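Local structure of putative Type I topoisomerase (Deinococcus radiodurans, 3M4A) at residues 162-167 with 188-193; 241-245 with 324-329; 2-7 with 104-108; 124-128 with 221-226; 94-98 with 230-234. The protein binds DNA and, as a type IB topoisomerase, probably breaks one strand of it without ATP, allows passage, and rejoins the break. One frame throughout, in Å; residues are numbered along the deposited sequence.

Contact 1 (162-167 with 188-193); sequences VDGNTV and LAANMQ. With nucleotides of chain B.
Val162 packs against the side of helix 186-196, on Met192 and Gln193, and can be followed atom by atom. Its CB faces the amide of Gln193, with NE2 3.7 Å away. Of the two methyls, CG1 stands anti to the backbone N (chi1 -177°) and carries on along that amide, reaching NE2 at 3.5 Å, while CG2 turns to the other side and rests on Met192 CG at 3.6 Å. One branched residue thus touches two consecutive residues of the helix. Val167, on the next strand of the hairpin, straddles one helical turn: CG2 packs on Ala189 CA at 3.6 Å and CG1 leans toward Met192. Between the two valines the helix offers Ala189, whose CB fits against the turn, 3.5 Å from Gly164 O and 3.7 Å from Asn165 CA; the small methyl is what allows the turn backbone to come so close. The turn from Asp163 to Thr166 is type II', with glycine at its second position, where the positive phi is easily adopted.

On the exposed side of the contact, where Gln193 lies, one ordered water donates to Gly164 O and accepts from Gln193 NE2, tying turn to helix indirectly. Asn191 points elsewhere, its ND2 giving a nearly straight bond (173°) of 2.9 Å to OP1 of nucleotide DG9 of chain B; Lys194 and Thr187 also hold its amide. The hairpin therefore grips the helix by aliphatic packing, with a solvent bridge at its margin, and the polar group that binds the DNA phosphate stands apart from that apolar seam.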
# COMPACT_ATOMS: atom_id res chain seq x y z
N VAL A 162 5.62 -21.69 -1.45
CA VAL A 162 6.85 -21.06 -0.99
C VAL A 162 8.04 -21.92 -1.45
O VAL A 162 8.08 -23.12 -1.21
CB VAL A 162 6.86 -20.93 0.55
CG1 VAL A 162 8.11 -20.20 1.03
CG2 VAL A 162 5.59 -20.22 1.05
N ASP A 163 8.98 -21.31 -2.15
CA ASP A 163 10.22 -21.99 -2.58
C ASP A 163 11.38 -21.12 -2.12
O ASP A 163 11.67 -20.09 -2.72
CB ASP A 163 10.18 -22.21 -4.08
CG ASP A 163 11.43 -22.86 -4.63
OD1 ASP A 163 12.01 -23.73 -3.95
OD2 ASP A 163 11.80 -22.49 -5.76
N GLY A 164 12.03 -21.50 -1.02
CA GLY A 164 12.99 -20.65 -0.37
C GLY A 164 12.39 -19.31 0.03
O GLY A 164 11.42 -19.27 0.80
N ASN A 165 12.95 -18.23 -0.51
CA ASN A 165 12.44 -16.90 -0.20
C ASN A 165 11.43 -16.39 -1.22
O ASN A 165 11.00 -15.23 -1.09
CB ASN A 165 13.57 -15.89 -0.10
CG ASN A 165 14.39 -16.03 1.18
OD1 ASN A 165 13.86 -16.35 2.24
ND2 ASN A 165 15.68 -15.75 1.08
N THR A 166 11.14 -17.20 -2.23
CA THR A 166 10.16 -16.84 -3.26
C THR A 166 8.78 -17.32 -2.80
O THR A 166 8.57 -18.53 -2.64
CB THR A 166 10.48 -17.44 -4.65
OG1 THR A 166 11.84 -17.12 -5.03
CG2 THR A 166 9.51 -16.89 -5.70
N VAL A 167 7.84 -16.39 -2.62
CA VAL A 167 6.44 -16.78 -2.37
C VAL A 167 5.69 -16.49 -3.67
O VAL A 167 5.77 -15.38 -4.17
CB VAL A 167 5.79 -15.99 -1.22
CG1 VAL A 167 4.34 -16.38 -1.02
CG2 VAL A 167 6.55 -16.22 0.10
N LEU A 188 8.20 -12.43 4.84
CA LEU A 188 7.00 -13.00 4.22
C LEU A 188 7.16 -14.48 4.00
O LEU A 188 6.25 -15.23 4.31
CB LEU A 188 6.67 -12.33 2.88
CG LEU A 188 6.08 -10.92 2.95
CD1 LEU A 188 5.95 -10.26 1.57
CD2 LEU A 188 4.73 -10.91 3.66
N ALA A 189 8.30 -14.92 3.46
CA ALA A 189 8.48 -16.35 3.18
C ALA A 189 8.43 -17.20 4.45
O ALA A 189 7.72 -18.20 4.49
CB ALA A 189 9.77 -16.60 2.40
N ALA A 190 9.12 -16.77 5.50
CA ALA A 190 9.15 -17.53 6.76
C ALA A 190 7.76 -17.65 7.40
O ALA A 190 7.36 -18.72 7.88
CB ALA A 190 10.12 -16.87 7.72
N ASN A 191 7.03 -16.54 7.39
CA ASN A 191 5.72 -16.52 8.03
C ASN A 191 4.64 -17.15 7.16
O ASN A 191 3.68 -17.69 7.69
CB ASN A 191 5.35 -15.12 8.45
CG ASN A 191 6.07 -14.70 9.71
OD1 ASN A 191 5.69 -15.12 10.82
ND2 ASN A 191 7.12 -13.90 9.57
N MET A 192 4.81 -17.12 5.84
CA MET A 192 3.88 -17.83 4.96
C MET A 192 3.97 -19.34 5.25
O MET A 192 2.96 -20.05 5.26
CB MET A 192 4.18 -17.54 3.49
CG MET A 192 3.14 -18.06 2.53
SD MET A 192 1.50 -17.40 2.87
CE MET A 192 1.66 -15.74 2.23
N GLN A 193 5.19 -19.84 5.50
CA GLN A 193 5.36 -21.25 5.87
C GLN A 193 4.57 -21.57 7.14
O GLN A 193 3.92 -22.59 7.23
CB GLN A 193 6.83 -21.61 6.05
CG GLN A 193 7.65 -21.57 4.77
CD GLN A 193 7.67 -22.88 3.97
OE1 GLN A 193 6.83 -23.77 4.14
NE2 GLN A 193 8.65 -22.99 3.06
P DG B 9 10.03 -12.96 12.09
OP1 DG B 9 8.56 -13.25 12.04
OP2 DG B 9 10.97 -13.80 11.31
O5' DG B 9 10.31 -11.44 11.67
C5' DG B 9 9.60 -10.39 12.26
C4' DG B 9 10.37 -9.08 12.17
O4' DG B 9 11.60 -9.11 12.94
C3' DG B 9 10.86 -8.75 10.77
O3' DG B 9 10.71 -7.36 10.57
C2' DG B 9 12.30 -9.29 10.71
C1' DG B 9 12.78 -9.00 12.11
N9 DG B 9 13.69 -9.95 12.73
C8 DG B 9 13.60 -11.31 12.70
N7 DG B 9 14.49 -11.94 13.42
C5 DG B 9 15.22 -10.91 13.98
C6 DG B 9 16.32 -10.96 14.86
O6 DG B 9 16.89 -11.94 15.36
N1 DG B 9 16.76 -9.69 15.17
C2 DG B 9 16.22 -8.52 14.70
N2 DG B 9 16.77 -7.36 15.11
N3 DG B 9 15.17 -8.46 13.91
C4 DG B 9 14.76 -9.69 13.56
O HOH W 1 11.00 -21.01 2.81

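Contact 2 (241-245 with 324-329); sequences WGGTL and SEGALK
The indole of Trp241 has Leu328 on one face and Glu325 at its edge. Leu328 CD2 sits over the six-membered ring, 3.7 Å from its centroid, a CH-pi contact. At the rim Glu325 CB lies in the ring plane, and farther along its chain OE2 accepts from Trp241 NE1 at 2.9 Å, with an N-H...O angle of 166°. The carboxylate is turned 54° from the indole and is met on its anti side.

The same Leu328 methyl fits against Leu245, 3.9 Å from its CB, while Leu328 CD1 meets Thr244 CG2 at the same separation. Leu245 CD2 in turn touches the aliphatic CG of Glu325 at 3.7 Å. Leucine suits both places, where the helices cross at 94°, because its forked end can touch two partners at once: Leu328 divides its methyls as just described, and Leu245 reaches Ser324 with CD1 and Glu325 with CD2.

Glu325 OE2 also bonds to His132 NE2, and OE1 takes the backbone N of Thr322. The buried carboxylate thus has several donors, which would probably favour its charged form and hold it in place, while the NE1 bond limits rotation of the indole.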
# COMPACT_ATOMS: atom_id res chain seq x y z
N TRP A 241 -0.28 3.70 -6.05
CA TRP A 241 1.16 3.88 -5.80
C TRP A 241 1.98 2.76 -6.43
O TRP A 241 2.93 3.02 -7.17
CB TRP A 241 1.45 3.94 -4.29
CG TRP A 241 2.90 3.96 -3.95
CD1 TRP A 241 3.66 2.90 -3.47
CD2 TRP A 241 3.79 5.07 -4.04
NE1 TRP A 241 4.94 3.31 -3.25
CE2 TRP A 241 5.07 4.63 -3.60
CE3 TRP A 241 3.65 6.40 -4.46
CZ2 TRP A 241 6.18 5.46 -3.57
CZ3 TRP A 241 4.76 7.24 -4.41
CH2 TRP A 241 6.02 6.77 -3.98
N GLY A 242 1.61 1.51 -6.15
CA GLY A 242 2.36 0.37 -6.70
C GLY A 242 2.32 0.25 -8.21
O GLY A 242 3.34 -0.07 -8.83
N GLY A 243 1.16 0.51 -8.82
CA GLY A 243 1.08 0.57 -10.28
C GLY A 243 1.98 1.63 -10.91
O GLY A 243 2.66 1.36 -11.89
N THR A 244 2.00 2.81 -10.31
CA THR A 244 2.84 3.92 -10.74
C THR A 244 4.33 3.56 -10.57
O THR A 244 5.14 3.80 -11.47
CB THR A 244 2.48 5.20 -9.99
OG1 THR A 244 1.12 5.56 -10.28
CG2 THR A 244 3.42 6.37 -10.36
N LEU A 245 4.67 2.95 -9.42
CA LEU A 245 6.04 2.52 -9.13
C LEU A 245 6.51 1.48 -10.16
O LEU A 245 7.58 1.62 -10.74
CB LEU A 245 6.13 1.97 -7.71
CG LEU A 245 7.50 1.43 -7.31
CD1 LEU A 245 8.54 2.55 -7.27
CD2 LEU A 245 7.44 0.67 -5.99
N SER A 324 13.80 2.63 -5.32
CA SER A 324 12.94 3.07 -6.41
C SER A 324 11.77 3.92 -5.90
O SER A 324 11.35 4.85 -6.58
CB SER A 324 12.42 1.88 -7.22
OG SER A 324 11.75 0.97 -6.38
N GLU A 325 11.23 3.62 -4.72
CA GLU A 325 10.14 4.41 -4.14
C GLU A 325 10.60 5.85 -3.83
O GLU A 325 9.86 6.81 -4.05
CB GLU A 325 9.59 3.77 -2.86
CG GLU A 325 8.64 2.63 -3.10
CD GLU A 325 8.08 2.05 -1.81
OE1 GLU A 325 8.85 1.90 -0.83
OE2 GLU A 325 6.87 1.73 -1.79
N GLY A 326 11.83 5.96 -3.34
CA GLY A 326 12.42 7.25 -3.03
C GLY A 326 12.56 8.07 -4.29
O GLY A 326 12.21 9.26 -4.32
N ALA A 327 13.08 7.46 -5.34
CA ALA A 327 13.23 8.15 -6.61
C ALA A 327 11.87 8.55 -7.18
O ALA A 327 11.71 9.65 -7.73
CB ALA A 327 14.02 7.32 -7.60
N LEU A 328 10.87 7.67 -7.04
CA LEU A 328 9.51 8.01 -7.48
C LEU A 328 8.94 9.23 -6.73
O LEU A 328 8.35 10.15 -7.33
CB LEU A 328 8.56 6.81 -7.33
CG LEU A 328 7.10 7.07 -7.73
CD1 LEU A 328 7.00 7.50 -9.18
CD2 LEU A 328 6.25 5.83 -7.48
N LYS A 329 9.12 9.25 -5.42
CA LYS A 329 8.67 10.37 -4.63
C LYS A 329 9.26 11.67 -5.15
O LYS A 329 8.55 12.64 -5.32
CB LYS A 329 9.06 10.22 -3.17
CG LYS A 329 8.34 11.23 -2.29
CD LYS A 329 8.71 11.15 -0.85
CE LYS A 329 7.81 12.09 -0.06
NZ LYS A 329 8.27 12.29 1.34

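Contact 3 (2-7 with 104-108); sequences PSRTEL and TLKVA. With nucleotides of chain C.
Leu7 and Val107 meet tip to tip, Leu7 CD1 lying 3.6 Å from Val107 CG1, where the first short helix of the chain leans on helix 91-113. The buried part of the contact centres on Arg4 and Ala108. Arg4 CG comes within 3.6 Å of Thr104 CG2, the two side chains crossing at about a right angle. With the Thr104 hydroxyl beside its backbone N (chi1 -65°), the CG2 methyl is left facing Arg4. Arginine suits the spot since its extended aliphatic stem packs here while its guanidinium continues to the carbonyl oxygens of Glu228 and Gly231. Ala108 CA makes a CA-H...O contact with Pro2 O at 3.5 Å; the small alanine lets the backbone come this near.

The outer side is exposed and belongs to Pro2 and Leu7. Here the ring of Pro2 reaches Val107 CG1 with its CD at 3.8 Å, and Pro2 O touches the same methyl. This end of the chain faces DNA: Pro2 N is 2.7 Å from OP1 of nucleotide DT7 of chain C.

Before the helix, Ser3 OG accepts from Glu6 N at 3.1 Å, and Glu6 OE1 takes Ser3 N at 2.9 Å from above the carboxylate plane. These reciprocal bonds form a capping box, the classic N-terminal motif of a helix, here starting the helix 4-8 that packs on the long helix of the catalytic core.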
# COMPACT_ATOMS: atom_id res chain seq x y z
N PRO A 2 7.67 1.24 17.08
CA PRO A 2 6.58 1.94 17.77
C PRO A 2 5.29 1.98 16.92
O PRO A 2 5.34 1.70 15.73
CB PRO A 2 7.13 3.35 17.98
CG PRO A 2 8.62 3.19 17.99
CD PRO A 2 8.97 1.92 17.26
N SER A 3 4.16 2.32 17.54
CA SER A 3 2.89 2.46 16.82
C SER A 3 2.82 3.82 16.12
O SER A 3 3.66 4.69 16.38
CB SER A 3 1.69 2.28 17.75
OG SER A 3 1.28 3.51 18.33
N ARG A 4 1.82 3.99 15.26
CA ARG A 4 1.65 5.25 14.53
C ARG A 4 1.25 6.40 15.45
O ARG A 4 1.85 7.47 15.39
CB ARG A 4 0.58 5.12 13.45
CG ARG A 4 0.41 6.37 12.61
CD ARG A 4 -0.80 6.26 11.75
NE ARG A 4 -0.91 7.37 10.81
CZ ARG A 4 -1.99 7.61 10.07
NH1 ARG A 4 -3.06 6.83 10.17
NH2 ARG A 4 -1.99 8.62 9.22
N THR A 5 0.22 6.19 16.26
CA THR A 5 -0.26 7.22 17.18
C THR A 5 0.81 7.58 18.22
O THR A 5 0.91 8.74 18.63
CB THR A 5 -1.56 6.81 17.89
OG1 THR A 5 -1.42 5.50 18.44
CG2 THR A 5 -2.73 6.83 16.92
N GLU A 6 1.60 6.59 18.63
CA GLU A 6 2.78 6.82 19.48
C GLU A 6 3.77 7.78 18.81
O GLU A 6 4.28 8.70 19.45
CB GLU A 6 3.48 5.49 19.83
CG GLU A 6 2.74 4.68 20.89
CD GLU A 6 3.33 3.29 21.12
OE1 GLU A 6 4.27 2.87 20.40
OE2 GLU A 6 2.84 2.60 22.04
N LEU A 7 4.03 7.57 17.52
CA LEU A 7 4.89 8.47 16.75
C LEU A 7 4.26 9.86 16.59
O LEU A 7 4.89 10.86 16.90
CB LEU A 7 5.21 7.88 15.37
CG LEU A 7 6.12 6.65 15.35
CD1 LEU A 7 6.00 5.91 14.03
CD2 LEU A 7 7.57 7.04 15.62
N THR A 104 6.18 5.82 8.15
CA THR A 104 5.43 5.57 9.38
C THR A 104 4.73 4.21 9.36
O THR A 104 4.70 3.50 10.38
CB THR A 104 4.44 6.70 9.67
OG1 THR A 104 5.18 7.89 9.93
CG2 THR A 104 3.58 6.37 10.88
N LEU A 105 4.15 3.86 8.21
CA LEU A 105 3.56 2.54 8.02
C LEU A 105 4.57 1.45 8.33
O LEU A 105 4.24 0.48 9.00
CB LEU A 105 3.06 2.35 6.59
CG LEU A 105 2.56 0.96 6.18
CD1 LEU A 105 1.37 0.57 7.03
CD2 LEU A 105 2.24 0.94 4.67
N LYS A 106 5.78 1.59 7.79
CA LYS A 106 6.85 0.59 7.99
C LYS A 106 7.23 0.42 9.45
O LYS A 106 7.44 -0.69 9.93
CB LYS A 106 8.08 0.94 7.16
CG LYS A 106 7.87 0.77 5.66
CD LYS A 106 7.83 -0.66 5.26
CE LYS A 106 9.18 -1.33 5.45
NZ LYS A 106 9.04 -2.78 5.32
N VAL A 107 7.33 1.53 10.18
CA VAL A 107 7.63 1.47 11.61
C VAL A 107 6.54 0.69 12.36
O VAL A 107 6.81 -0.22 13.16
CB VAL A 107 7.80 2.88 12.20
CG1 VAL A 107 7.83 2.84 13.75
CG2 VAL A 107 9.05 3.54 11.63
N ALA A 108 5.29 1.04 12.07
CA ALA A 108 4.15 0.41 12.72
C ALA A 108 4.05 -1.08 12.38
O ALA A 108 3.85 -1.92 13.27
CB ALA A 108 2.89 1.12 12.33
P DT C 7 9.22 -1.63 19.54
OP1 DT C 7 8.32 -0.90 18.61
OP2 DT C 7 9.68 -0.97 20.79
O5' DT C 7 8.51 -3.01 19.90
C5' DT C 7 7.89 -3.73 18.85
C4' DT C 7 7.62 -5.15 19.26
O4' DT C 7 8.87 -5.81 19.59
C3' DT C 7 6.76 -5.30 20.49
O3' DT C 7 5.40 -5.10 20.14
C2' DT C 7 7.08 -6.72 20.91
C1' DT C 7 8.54 -6.83 20.50
N1 DT C 7 9.52 -6.73 21.64
C2 DT C 7 9.84 -7.92 22.24
O2 DT C 7 9.35 -8.97 21.93
N3 DT C 7 10.75 -7.83 23.23
C4 DT C 7 11.37 -6.70 23.65
O4 DT C 7 12.19 -6.80 24.56
C5 DT C 7 11.00 -5.45 23.01
C7 DT C 7 11.62 -4.15 23.44
C6 DT C 7 10.09 -5.52 22.02

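Contact 4 (124-128 with 221-226); sequences MALMT and ELNAYL
Helices 124-128 and 221-226 cross at -77° with axes 10.2 Å apart, Met124 and Leu222 having the nearest CA atoms, 6.1 Å. Met124 lies over the Tyr225 ring: its CB sits 3.9 Å from the ring centroid and 15° off the normal, a CH-pi contact. Farther out its SD, at an oblique angle to that ring, packs on Tyr225 CB and reaches Glu221 O at 3.5 Å. Methionine suits this place because its flexible chain bends at the thioether and follows the ring.

Thr128 OG1 meets the ring edge, 3.4 Å from Tyr225 CE2, while donating to Met124 O at 2.9 Å; Thr128 N reaches that oxygen from the opposite face. Leu226 CD2 closes on the same hydroxyl at 3.5 Å, and Leu222 fits its two methyls between Met124, Met127 and Thr128. At the far end Tyr225 OH passes Ala125 CB at 3.5 Å to bond Asp112, so tyrosine serves as both a flat apolar surface and a polar tip. Replacing Tyr225 by an alanine would probably leave Met124 CB without its ring and the Asp112 carboxylate without this donor. The arrangement is a buried crossing of two helices of the type IB catalytic core, with a Met-aromatic contact.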
# COMPACT_ATOMS: atom_id res chain seq x y z
N MET A 124 -2.13 -9.32 10.16
CA MET A 124 -2.54 -8.12 9.42
C MET A 124 -1.36 -7.30 8.90
O MET A 124 -1.44 -6.75 7.80
CB MET A 124 -3.50 -7.26 10.24
CG MET A 124 -4.82 -7.96 10.37
SD MET A 124 -6.14 -7.04 11.19
CE MET A 124 -5.45 -6.80 12.81
N ALA A 125 -0.27 -7.24 9.66
CA ALA A 125 0.95 -6.59 9.17
C ALA A 125 1.51 -7.33 7.95
O ALA A 125 1.99 -6.69 6.99
CB ALA A 125 2.00 -6.51 10.30
N LEU A 126 1.48 -8.66 7.97
CA LEU A 126 1.93 -9.47 6.83
C LEU A 126 1.05 -9.20 5.60
O LEU A 126 1.53 -9.02 4.47
CB LEU A 126 1.89 -10.96 7.18
CG LEU A 126 2.90 -11.47 8.21
CD1 LEU A 126 2.52 -12.85 8.74
CD2 LEU A 126 4.29 -11.52 7.53
N MET A 127 -0.26 -9.13 5.83
CA MET A 127 -1.20 -8.84 4.75
C MET A 127 -1.00 -7.44 4.17
O MET A 127 -1.08 -7.26 2.97
CB MET A 127 -2.65 -9.02 5.24
CG MET A 127 -3.00 -10.46 5.54
SD MET A 127 -4.54 -10.62 6.47
CE MET A 127 -5.69 -10.70 5.10
N THR A 128 -0.70 -6.47 5.04
CA THR A 128 -0.44 -5.09 4.64
C THR A 128 0.84 -5.03 3.82
O THR A 128 0.91 -4.33 2.81
CB THR A 128 -0.37 -4.14 5.83
OG1 THR A 128 -1.61 -4.18 6.54
CG2 THR A 128 -0.14 -2.71 5.36
N GLU A 221 -11.80 -6.56 9.40
CA GLU A 221 -10.74 -6.44 10.40
C GLU A 221 -9.47 -5.83 9.79
O GLU A 221 -8.87 -4.93 10.37
CB GLU A 221 -10.45 -7.79 11.03
CG GLU A 221 -9.61 -7.68 12.27
CD GLU A 221 -9.33 -9.00 12.94
OE1 GLU A 221 -9.74 -10.05 12.41
OE2 GLU A 221 -8.69 -8.97 14.02
N LEU A 222 -9.08 -6.30 8.60
CA LEU A 222 -7.91 -5.75 7.93
C LEU A 222 -8.12 -4.29 7.57
O LEU A 222 -7.23 -3.47 7.75
CB LEU A 222 -7.54 -6.54 6.66
CG LEU A 222 -6.32 -6.01 5.89
CD1 LEU A 222 -5.07 -5.93 6.75
CD2 LEU A 222 -6.06 -6.88 4.65
N ASN A 223 -9.30 -3.96 7.06
CA ASN A 223 -9.57 -2.56 6.73
C ASN A 223 -9.51 -1.64 7.95
O ASN A 223 -9.09 -0.50 7.83
CB ASN A 223 -10.90 -2.42 5.97
CG ASN A 223 -10.80 -2.91 4.52
OD1 ASN A 223 -9.75 -2.80 3.88
ND2 ASN A 223 -11.90 -3.44 4.00
N ALA A 224 -9.91 -2.13 9.13
CA ALA A 224 -9.77 -1.36 10.38
C ALA A 224 -8.31 -1.13 10.77
O ALA A 224 -7.94 -0.05 11.24
CB ALA A 224 -10.52 -2.05 11.52
N TYR A 225 -7.48 -2.15 10.57
CA TYR A 225 -6.04 -2.06 10.81
C TYR A 225 -5.43 -1.00 9.89
O TYR A 225 -4.65 -0.16 10.34
CB TYR A 225 -5.40 -3.43 10.58
CG TYR A 225 -3.90 -3.50 10.80
CD1 TYR A 225 -3.37 -3.58 12.07
CD2 TYR A 225 -3.02 -3.46 9.72
CE1 TYR A 225 -2.01 -3.64 12.28
CE2 TYR A 225 -1.65 -3.52 9.91
CZ TYR A 225 -1.15 -3.62 11.19
OH TYR A 225 0.21 -3.67 11.44
N LEU A 226 -5.79 -1.05 8.61
CA LEU A 226 -5.33 -0.06 7.63
C LEU A 226 -5.77 1.36 8.01
O LEU A 226 -4.98 2.30 7.94
CB LEU A 226 -5.80 -0.40 6.22
CG LEU A 226 -5.22 -1.67 5.59
CD1 LEU A 226 -5.80 -1.93 4.22
CD2 LEU A 226 -3.69 -1.56 5.53

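Contact 5 (94-98 with 230-234); sequences RLTRF and IGPFT
An edge-to-face aromatic pair, Phe98 against Phe233, pins the loop between helices 219-230 and 235-254 to helix 91-113 within the catalytic core. The edge of Phe98 points to the face of Phe233, with centroids 5.2 Å apart and planes at 69°; Phe98 CD1 approaches closest, 3.5 Å from Phe233 CG. The Phe98 backbone joins in, for its CA lies over the same ring, 3.9 Å from the centroid, as a CH-pi contact. Phenylalanine suits both places because each buried ring presents a flat face or a C-H edge and asks for no polar partner.

Apolar packing completes the setting. Ile230 CD1 touches the Phe98 edge at 4.4 Å, and Arg97 CG lies at the edge of Phe233, 3.8 Å from CZ, before its chain bends away to a salt bridge with Glu63. With an alanine in place of Phe233, a gap would probably open beside helix 91-113, and the edge of Phe98 would lose the face it meets.

Charged groups frame this core. Arg94 leaves its backbone with CG opposite the N (chi1 -167°), and the extended chain lays the guanidinium beside the Phe233 ring: Phe233 CD1 comes over one face of it, with the two planes 68° apart. The cation itself is held by a salt bridge to Asp237 and a bond to Phe83 O. Asp237 also takes the N of Thr234, the N-cap residue of the next helix. The peptide bond before Pro232 is cis, and Phe233 N just after it donates to Ile230 O at 2.9 Å.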
# COMPACT_ATOMS: atom_id res chain seq x y z
N ARG A 94 -1.85 13.35 -4.25
CA ARG A 94 -2.23 12.30 -3.30
C ARG A 94 -1.09 11.30 -3.10
O ARG A 94 -0.81 10.90 -1.97
CB ARG A 94 -3.50 11.57 -3.74
CG ARG A 94 -4.08 10.70 -2.63
CD ARG A 94 -5.34 10.01 -3.08
NE ARG A 94 -5.79 8.99 -2.13
CZ ARG A 94 -6.58 9.23 -1.09
NH1 ARG A 94 -7.04 10.46 -0.86
NH2 ARG A 94 -6.95 8.24 -0.29
N LEU A 95 -0.42 10.92 -4.19
CA LEU A 95 0.66 9.93 -4.10
C LEU A 95 1.92 10.45 -3.41
O LEU A 95 2.61 9.70 -2.72
CB LEU A 95 1.04 9.39 -5.49
CG LEU A 95 0.03 8.46 -6.18
CD1 LEU A 95 0.63 7.85 -7.43
CD2 LEU A 95 -0.45 7.38 -5.22
N THR A 96 2.25 11.73 -3.61
CA THR A 96 3.38 12.31 -2.90
C THR A 96 3.13 12.27 -1.40
O THR A 96 4.01 11.94 -0.63
CB THR A 96 3.60 13.79 -3.32
OG1 THR A 96 3.72 13.85 -4.75
CG2 THR A 96 4.86 14.35 -2.68
N ARG A 97 1.90 12.58 -1.00
CA ARG A 97 1.54 12.54 0.40
C ARG A 97 1.50 11.10 0.92
O ARG A 97 1.96 10.83 2.02
CB ARG A 97 0.21 13.25 0.64
CG ARG A 97 -0.02 13.61 2.10
CD ARG A 97 0.92 14.72 2.60
NE ARG A 97 0.56 16.04 2.08
CZ ARG A 97 -0.39 16.83 2.57
NH1 ARG A 97 -1.13 16.45 3.61
NH2 ARG A 97 -0.62 18.01 2.01
N PHE A 98 0.96 10.19 0.12
CA PHE A 98 0.99 8.76 0.48
C PHE A 98 2.42 8.27 0.72
O PHE A 98 2.69 7.57 1.69
CB PHE A 98 0.31 7.93 -0.60
CG PHE A 98 0.22 6.47 -0.28
CD1 PHE A 98 -0.61 6.03 0.74
CD2 PHE A 98 0.94 5.52 -1.00
CE1 PHE A 98 -0.73 4.69 1.05
CE2 PHE A 98 0.83 4.16 -0.71
CZ PHE A 98 0.01 3.75 0.33
N ILE A 230 -2.63 3.75 8.09
CA ILE A 230 -2.53 4.67 6.95
C ILE A 230 -3.70 5.64 6.71
O ILE A 230 -3.60 6.50 5.84
CB ILE A 230 -2.25 3.92 5.60
CG1 ILE A 230 -3.36 2.91 5.28
CG2 ILE A 230 -0.89 3.27 5.64
CD1 ILE A 230 -3.40 2.46 3.81
N GLY A 231 -4.80 5.51 7.45
CA GLY A 231 -5.96 6.42 7.23
C GLY A 231 -5.53 7.88 7.26
O GLY A 231 -4.70 8.25 8.07
N PRO A 232 -6.08 8.73 6.37
CA PRO A 232 -7.20 8.54 5.46
C PRO A 232 -6.90 7.79 4.15
O PRO A 232 -7.80 7.58 3.35
CB PRO A 232 -7.61 9.98 5.14
CG PRO A 232 -6.37 10.73 5.19
CD PRO A 232 -5.53 10.09 6.26
N PHE A 233 -5.65 7.39 3.94
CA PHE A 233 -5.35 6.57 2.77
C PHE A 233 -6.00 5.21 2.97
O PHE A 233 -6.30 4.82 4.09
CB PHE A 233 -3.85 6.46 2.55
CG PHE A 233 -3.17 7.79 2.36
CD1 PHE A 233 -3.30 8.49 1.16
CD2 PHE A 233 -2.42 8.37 3.38
CE1 PHE A 233 -2.68 9.72 0.97
CE2 PHE A 233 -1.80 9.61 3.21
CZ PHE A 233 -1.93 10.29 2.00
N THR A 234 -6.26 4.51 1.86
CA THR A 234 -6.94 3.22 1.91
C THR A 234 -6.16 2.16 1.14
O THR A 234 -5.17 2.46 0.45
CB THR A 234 -8.35 3.29 1.28
OG1 THR A 234 -8.26 3.41 -0.15
CG2 THR A 234 -9.15 4.48 1.84

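Overall arrangement
Helix 91-113 joins contacts 3 and 5, whose centres are 15 Å apart and which also meet through Arg4 and Gly231. Contact 5 touches contact 2, where Trp241 CB packs on Phe98 CE2 at 3.6 Å, and contact 4, where Leu226 O probably accepts from Gly231 N. Contact 1 joins this set through contact 4, Asn191 CB lying 3.6 Å from Leu126 CD1. Contact 1 hydrogen-bonds the backbone of DG9 of chain B, and contact 3 lies against a phosphate of DT7 of chain C, their centres 25 Å apart. At nearest atoms, contact 4 comes within about 6 Å of the DNA, while contacts 2 and 5 stay about 12 and 15 Å away.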